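Local coordinates for protein glucoamylase (Thermoanaerobacterium thermosaccharolyticum, PDB 1LF6) that hydrolyses terminal alpha-1,4-linked glucose units one after another from the non-reducing ends of glucan chains, releasing beta-D-glucose, at residues Ile20-Gly25 / Ile201-Val206. Sequence-based numbering, arbitrary orientation.
Sequences ISAVNG and IGYYKV
Tyr203 OH has two hydrogen-bond partners: it gives its proton to a water 3.0 Å from Tyr203 OH, which in turn donates to the backbone O of Ala22, and it accepts the backbone N-H of Arg227. No direct hydrogen bond joins 20-25 to 201-206, so polar links run through intermediaries, this water being one. Asn207 is another, binding both Val23 O and Tyr203 N. Over the centre of one ring face sits Gly25 CA, 3.4 Å from the Tyr203 centroid and 14° off the normal, a close CH-pi contact. The first torsion of Tyr203, with CG beside the backbone N (chi1 -68°), carries the ring to Gly25 CA. Ala22 CB meets Tyr203 CE2 obliquely at 3.5 Å, and Val23 O lies near the ring plane, 3.5 Å from Tyr203 CD2. Farther along, Val206 CG1 lies against Asn24, 3.5 Å from Asn24 O and 4.0 Å from Asn24 CB. A leucine replacing Tyr203 would probably leave the water and Arg227 N without their hydroxyl partner and Gly25 without its aromatic face. An N-terminal loop is thus held against an outermost strand of the beta-sandwich domain in good part by one phenol, whose pi face receives a C-H while its hydroxyl serves the water and Arg227.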
ATOM      1  N   ILE A  20     -30.028  10.549  25.691  1.00 38.30           N
ATOM      2  CA  ILE A  20     -29.889  11.850  25.048  1.00 38.60           C
ATOM      3  C   ILE A  20     -29.274  11.718  23.651  1.00 38.97           C
ATOM      4  O   ILE A  20     -28.160  11.219  23.496  1.00 38.58           O
ATOM      5  CB  ILE A  20     -28.991  12.780  25.892  1.00 38.74           C
ATOM      6  CG1 ILE A  20     -29.417  12.718  27.362  1.00 40.05           C
ATOM      7  CG2 ILE A  20     -29.099  14.214  25.386  1.00 37.10           C
ATOM      8  CD1 ILE A  20     -28.274  12.931  28.335  1.00 39.47           C
ATOM      9  N   SER A  21     -30.003  12.170  22.638  1.00 38.21           N
ATOM     10  CA  SER A  21     -29.514  12.101  21.268  1.00 37.46           C
ATOM     11  C   SER A  21     -28.797  13.388  20.891  1.00 36.41           C
ATOM     12  O   SER A  21     -29.152  14.468  21.364  1.00 35.55           O
ATOM     13  CB  SER A  21     -30.673  11.859  20.302  1.00 36.26           C
ATOM     14  OG  SER A  21     -31.338  10.651  20.607  1.00 37.94           O
ATOM     15  N   ALA A  22     -27.779  13.266  20.046  1.00 36.64           N
ATOM     16  CA  ALA A  22     -27.024  14.427  19.591  1.00 37.07           C
ATOM     17  C   ALA A  22     -27.966  15.313  18.775  1.00 37.46           C
ATOM     18  O   ALA A  22     -28.954  14.829  18.218  1.00 36.53           O
ATOM     19  CB  ALA A  22     -25.842  13.977  18.739  1.00 37.46           C
ATOM     20  N   VAL A  23     -27.660  16.604  18.703  1.00 37.08           N
ATOM     21  CA  VAL A  23     -28.504  17.540  17.972  1.00 38.21           C
ATOM     22  C   VAL A  23     -27.790  18.249  16.825  1.00 38.45           C
ATOM     23  O   VAL A  23     -26.564  18.322  16.787  1.00 38.50           O
ATOM     24  CB  VAL A  23     -29.072  18.620  18.920  1.00 38.49           C
ATOM     25  CG1 VAL A  23     -29.986  17.982  19.950  1.00 40.14           C
ATOM     26  CG2 VAL A  23     -27.932  19.348  19.611  1.00 39.58           C
ATOM     27  N   ASN A  24     -28.583  18.772  15.893  1.00 38.32           N
ATOM     28  CA  ASN A  24     -28.068  19.509  14.741  1.00 38.44           C
ATOM     29  C   ASN A  24     -27.133  18.698  13.850  1.00 37.32           C
ATOM     30  O   ASN A  24     -26.060  19.171  13.477  1.00 35.40           O
ATOM     31  CB  ASN A  24     -27.351  20.777  15.210  1.00 39.83           C
ATOM     32  CG  ASN A  24     -28.228  21.650  16.081  1.00 43.22           C
ATOM     33  OD1 ASN A  24     -29.338  22.028  15.689  1.00 44.48           O
ATOM     34  ND2 ASN A  24     -27.737  21.984  17.270  1.00 45.13           N
ATOM     35  N   GLY A  25     -27.546  17.483  13.512  1.00 36.29           N
ATOM     36  CA  GLY A  25     -26.735  16.646  12.649  1.00 36.28           C
ATOM     37  C   GLY A  25     -26.924  17.062  11.204  1.00 35.93           C
ATOM     38  O   GLY A  25     -27.546  18.088  10.941  1.00 36.57           O
ATOM     39  N   ILE A 201     -21.317  11.040  21.897  1.00 35.75           N
ATOM     40  CA  ILE A 201     -21.301  10.788  20.464  1.00 34.59           C
ATOM     41  C   ILE A 201     -21.896  12.017  19.785  1.00 34.69           C
ATOM     42  O   ILE A 201     -23.112  12.224  19.809  1.00 35.79           O
ATOM     43  CB  ILE A 201     -22.139   9.545  20.123  1.00 35.48           C
ATOM     44  CG1 ILE A 201     -21.633   8.354  20.942  1.00 34.58           C
ATOM     45  CG2 ILE A 201     -22.050   9.246  18.630  1.00 35.81           C
ATOM     46  CD1 ILE A 201     -22.494   7.121  20.843  1.00 36.11           C
ATOM     47  N   GLY A 202     -21.032  12.841  19.197  1.00 32.59           N
ATOM     48  CA  GLY A 202     -21.499  14.050  18.544  1.00 31.98           C
ATOM     49  C   GLY A 202     -21.229  14.115  17.052  1.00 31.51           C
ATOM     50  O   GLY A 202     -20.602  13.226  16.482  1.00 30.73           O
ATOM     51  N   TYR A 203     -21.707  15.184  16.423  1.00 31.61           N
ATOM     52  CA  TYR A 203     -21.535  15.386  14.992  1.00 31.25           C
ATOM     53  C   TYR A 203     -20.274  16.172  14.672  1.00 31.83           C
ATOM     54  O   TYR A 203     -19.990  17.191  15.302  1.00 31.69           O
ATOM     55  CB  TYR A 203     -22.764  16.094  14.427  1.00 29.08           C
ATOM     56  CG  TYR A 203     -23.989  15.219  14.467  1.00 30.23           C
ATOM     57  CD1 TYR A 203     -24.061  14.062  13.693  1.00 27.67           C
ATOM     58  CD2 TYR A 203     -25.064  15.521  15.305  1.00 27.57           C
ATOM     59  CE1 TYR A 203     -25.165  13.227  13.750  1.00 28.80           C
ATOM     60  CE2 TYR A 203     -26.177  14.687  15.369  1.00 28.95           C
ATOM     61  CZ  TYR A 203     -26.220  13.542  14.590  1.00 28.06           C
ATOM     62  OH  TYR A 203     -27.302  12.700  14.653  1.00 29.02           O
ATOM     63  N   TYR A 204     -19.525  15.687  13.684  1.00 33.15           N
ATOM     64  CA  TYR A 204     -18.269  16.307  13.267  1.00 33.85           C
ATOM     65  C   TYR A 204     -18.388  17.802  12.981  1.00 35.31           C
ATOM     66  O   TYR A 204     -19.203  18.228  12.162  1.00 34.82           O
ATOM     67  CB  TYR A 204     -17.717  15.577  12.033  1.00 34.23           C
ATOM     68  CG  TYR A 204     -16.383  16.100  11.546  1.00 34.67           C
ATOM     69  CD1 TYR A 204     -15.316  16.270  12.426  1.00 35.19           C
ATOM     70  CD2 TYR A 204     -16.186  16.419  10.203  1.00 36.36           C
ATOM     71  CE1 TYR A 204     -14.083  16.745  11.984  1.00 36.17           C
ATOM     72  CE2 TYR A 204     -14.956  16.896   9.748  1.00 36.36           C
ATOM     73  CZ  TYR A 204     -13.910  17.056  10.646  1.00 37.34           C
ATOM     74  OH  TYR A 204     -12.693  17.528  10.209  1.00 35.41           O
ATOM     75  N   LYS A 205     -17.552  18.584  13.662  1.00 37.14           N
ATOM     76  CA  LYS A 205     -17.515  20.039  13.525  1.00 38.65           C
ATOM     77  C   LYS A 205     -18.779  20.751  13.998  1.00 39.20           C
ATOM     78  O   LYS A 205     -18.980  21.932  13.711  1.00 39.62           O
ATOM     79  CB  LYS A 205     -17.212  20.435  12.076  1.00 39.92           C
ATOM     80  CG  LYS A 205     -15.766  20.198  11.673  1.00 42.80           C
ATOM     81  CD  LYS A 205     -15.487  20.673  10.256  1.00 45.66           C
ATOM     82  CE  LYS A 205     -14.025  20.465   9.888  1.00 46.83           C
ATOM     83  NZ  LYS A 205     -13.726  20.877   8.486  1.00 48.47           N
ATOM     84  N   VAL A 206     -19.626  20.035  14.730  1.00 39.29           N
ATOM     85  CA  VAL A 206     -20.859  20.616  15.252  1.00 40.18           C
ATOM     86  C   VAL A 206     -20.830  20.566  16.775  1.00 40.51           C
ATOM     87  O   VAL A 206     -20.694  21.595  17.436  1.00 40.29           O
ATOM     88  CB  VAL A 206     -22.101  19.854  14.746  1.00 40.30           C
ATOM     89  CG1 VAL A 206     -23.365  20.523  15.263  1.00 40.37           C
ATOM     90  CG2 VAL A 206     -22.104  19.819  13.226  1.00 39.64           C
TER
HETATM   91  O   HOH W   1     -28.846  12.043  17.139  1.00 35.24           O